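PDB 3VMW: pectate lyase from Bacillus, which probably cleaves pectate, the polygalacturonate backbone of pectin, by beta-elimination. Local coordinates for residues A[172-177]-A[201-206]. Numbering follows the deposited sequence.
Sequences FENHWK and FNNLNS. With ADA (alpha-D-galactopyranuronic acid), chain B; SO4 (sulfate ion), chain C.
Phe172 and Asn202 share a backbone hydrogen bond between the parallel strands, Asn202 N to Phe172 O at 2.9 Å. Asn174 N donates to Asn202 O, Asn205 N to His175 O and Ser206 N to Trp176 O, carrying the pairing past the corners at Asn174 and Asn203. Both asparagines have positive phi (51° and 63°), and matched corners one coil apart characterise the pectate lyase parallel beta-helix. Their amides also bond: Asn203 ND2 donates to Asn174 OD1 at 2.9 Å, the acceptor in the amide plane of Asn203, the donor above the carbonyl plane of Asn174. Asn203 CG anti to the backbone N (chi1 -169°) and Asn174 CG anti to its carbonyl carbon bring them together. With an alanine at Asn174, this N-H would probably lose its acceptor, leaving Asn203 a weak bond to Phe143 O. Asn202 ND2 reaches the anti lone pair of Glu173 OE2 at 3.3 Å. Inside the coil, Phe172 and Phe201 lie side by side, CD2 to CE1 3.5 Å, while Leu204 CD2 packs against His175 CB at 3.8 Å. Ser206 OG bonds galacturonate O6B at 2.8 Å. Lys177 NZ hydrogen-bonds O2 of a sulfate, probably from the crystallisation liquor, at 2.8 Å and salt-bridges Asp150 and Asp153.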
loop_
_atom_site.group_PDB
_atom_site.type_symbol
_atom_site.label_atom_id
_atom_site.label_comp_id
_atom_site.label_asym_id
_atom_site.label_seq_id
_atom_site.Cartn_x
_atom_site.Cartn_y
_atom_site.Cartn_z
ATOM N N PHE A 172 0.483 1.778 -8.996
ATOM C CA PHE A 172 -0.568 2.640 -8.459
ATOM C C PHE A 172 -0.752 3.741 -9.489
ATOM O O PHE A 172 0.181 4.483 -9.741
ATOM C CB PHE A 172 -0.096 3.325 -7.186
ATOM C CG PHE A 172 0.054 2.410 -5.999
ATOM C CD1 PHE A 172 -0.938 2.372 -5.024
ATOM C CD2 PHE A 172 1.206 1.636 -5.836
ATOM C CE1 PHE A 172 -0.771 1.578 -3.874
ATOM C CE2 PHE A 172 1.378 0.825 -4.710
ATOM C CZ PHE A 172 0.387 0.795 -3.737
ATOM N N GLU A 173 -1.929 3.862 -10.091
ATOM C CA GLU A 173 -2.072 4.811 -11.181
ATOM C C GLU A 173 -3.435 5.504 -11.178
ATOM O O GLU A 173 -4.424 4.972 -10.660
ATOM C CB GLU A 173 -1.941 4.081 -12.546
ATOM C CG GLU A 173 -0.852 3.000 -12.592
ATOM C CD GLU A 173 -0.608 2.486 -14.000
ATOM O OE1 GLU A 173 -0.956 1.328 -14.261
ATOM O OE2 GLU A 173 -0.080 3.244 -14.838
ATOM N N ASN A 174 -3.488 6.666 -11.824
ATOM C CA ASN A 174 -4.779 7.306 -12.113
ATOM C C ASN A 174 -5.641 7.415 -10.870
ATOM O O ASN A 174 -6.720 6.795 -10.776
ATOM C CB ASN A 174 -5.520 6.513 -13.210
ATOM C CG ASN A 174 -4.667 6.318 -14.423
ATOM O OD1 ASN A 174 -3.705 7.048 -14.604
ATOM N ND2 ASN A 174 -4.981 5.330 -15.242
ATOM N N HIS A 175 -5.199 8.234 -9.924
ATOM C CA HIS A 175 -5.902 8.298 -8.652
ATOM C C HIS A 175 -5.588 9.615 -7.933
ATOM O O HIS A 175 -4.500 10.181 -8.104
ATOM C CB HIS A 175 -5.461 7.103 -7.802
ATOM C CG HIS A 175 -6.356 6.838 -6.637
ATOM N ND1 HIS A 175 -6.090 7.303 -5.361
ATOM C CD2 HIS A 175 -7.544 6.187 -6.564
ATOM C CE1 HIS A 175 -7.065 6.920 -4.546
ATOM N NE2 HIS A 175 -7.955 6.243 -5.251
ATOM N N TRP A 176 -6.539 10.119 -7.151
ATOM C CA TRP A 176 -6.285 11.289 -6.308
ATOM C C TRP A 176 -5.502 10.986 -5.016
ATOM O O TRP A 176 -4.327 11.303 -4.928
ATOM C CB TRP A 176 -7.607 11.991 -5.942
ATOM C CG TRP A 176 -8.252 12.674 -7.103
ATOM C CD1 TRP A 176 -9.038 12.095 -8.070
ATOM C CD2 TRP A 176 -8.194 14.084 -7.421
ATOM N NE1 TRP A 176 -9.460 13.057 -8.971
ATOM C CE2 TRP A 176 -8.955 14.279 -8.597
ATOM C CE3 TRP A 176 -7.577 15.191 -6.824
ATOM C CZ2 TRP A 176 -9.123 15.548 -9.187
ATOM C CZ3 TRP A 176 -7.730 16.445 -7.415
ATOM C CH2 TRP A 176 -8.491 16.609 -8.586
ATOM N N LYS A 177 -6.172 10.407 -4.015
ATOM C CA LYS A 177 -5.609 10.233 -2.677
ATOM C C LYS A 177 -4.985 8.849 -2.553
ATOM O O LYS A 177 -5.650 7.903 -2.148
ATOM C CB LYS A 177 -6.707 10.380 -1.617
ATOM C CG LYS A 177 -7.371 11.767 -1.680
ATOM C CD LYS A 177 -8.368 11.948 -0.533
ATOM C CE LYS A 177 -9.480 10.885 -0.569
ATOM N NZ LYS A 177 -10.448 11.151 0.546
ATOM N N PHE A 201 4.402 4.569 -9.286
ATOM C CA PHE A 201 3.423 5.542 -8.812
ATOM C C PHE A 201 3.228 6.554 -9.927
ATOM O O PHE A 201 4.130 7.363 -10.195
ATOM C CB PHE A 201 3.977 6.286 -7.589
ATOM C CG PHE A 201 4.279 5.407 -6.388
ATOM C CD1 PHE A 201 3.268 4.664 -5.760
ATOM C CD2 PHE A 201 5.567 5.384 -5.843
ATOM C CE1 PHE A 201 3.554 3.898 -4.608
ATOM C CE2 PHE A 201 5.868 4.638 -4.687
ATOM C CZ PHE A 201 4.852 3.895 -4.064
ATOM N N ASN A 202 2.092 6.498 -10.628
ATOM C CA ASN A 202 1.985 7.183 -11.926
ATOM C C ASN A 202 0.640 7.899 -12.087
ATOM O O ASN A 202 -0.427 7.274 -11.960
ATOM C CB ASN A 202 2.170 6.182 -13.082
ATOM C CG ASN A 202 1.999 6.827 -14.433
ATOM O OD1 ASN A 202 2.605 7.854 -14.730
ATOM N ND2 ASN A 202 1.165 6.234 -15.263
ATOM N N ASN A 203 0.700 9.196 -12.363
ATOM C CA ASN A 203 -0.502 9.984 -12.631
ATOM C C ASN A 203 -1.419 10.032 -11.417
ATOM O O ASN A 203 -2.576 9.605 -11.474
ATOM C CB ASN A 203 -1.279 9.469 -13.852
ATOM C CG ASN A 203 -2.389 10.465 -14.293
ATOM O OD1 ASN A 203 -2.216 11.669 -14.147
ATOM N ND2 ASN A 203 -3.531 9.954 -14.792
ATOM N N LEU A 204 -0.881 10.566 -10.322
ATOM C CA LEU A 204 -1.550 10.589 -9.046
ATOM C C LEU A 204 -1.581 12.050 -8.604
ATOM O O LEU A 204 -0.728 12.846 -9.033
ATOM C CB LEU A 204 -0.740 9.800 -8.008
ATOM C CG LEU A 204 -0.425 8.336 -8.392
ATOM C CD1 LEU A 204 0.543 7.698 -7.377
ATOM C CD2 LEU A 204 -1.713 7.511 -8.519
ATOM N N ASN A 205 -2.519 12.406 -7.732
ATOM C CA ASN A 205 -2.533 13.771 -7.206
ATOM C C ASN A 205 -1.671 13.939 -5.967
ATOM O O ASN A 205 -0.832 14.857 -5.911
ATOM C CB ASN A 205 -3.950 14.250 -6.911
ATOM C CG ASN A 205 -4.001 15.727 -6.578
ATOM O OD1 ASN A 205 -4.500 16.125 -5.511
ATOM N ND2 ASN A 205 -3.504 16.544 -7.478
ATOM N N SER A 206 -1.894 13.094 -4.963
ATOM C CA SER A 206 -1.217 13.267 -3.695
ATOM C C SER A 206 -1.155 11.959 -2.901
ATOM O O SER A 206 -1.642 10.908 -3.328
ATOM C CB SER A 206 -1.941 14.357 -2.853
ATOM O OG SER A 206 -3.211 13.849 -2.409
HETATM C C1 ADA B . -6.601 19.942 -0.990
HETATM C C2 ADA B . -6.733 20.066 0.510
HETATM C C3 ADA B . -5.613 19.362 1.195
HETATM C C4 ADA B . -5.557 17.959 0.826
HETATM C C5 ADA B . -5.375 17.870 -0.656
HETATM C C6 ADA B . -5.338 16.495 -1.158
HETATM O O2 ADA B . -6.784 21.426 0.867
HETATM O O3 ADA B . -5.673 19.584 2.613
HETATM O O4 ADA B . -6.799 17.292 1.213
HETATM O O5 ADA B . -6.480 18.589 -1.364
HETATM O O6B ADA B . -4.471 15.680 -0.771
HETATM O O6A ADA B . -6.198 16.135 -2.008
HETATM S S SO4 C . -9.547 10.224 4.091
HETATM O O1 SO4 C . -9.239 10.811 5.394
HETATM O O2 SO4 C . -9.252 11.218 3.064
HETATM O O3 SO4 C . -8.753 9.010 3.897
HETATM O O4 SO4 C . -10.953 9.824 3.989
#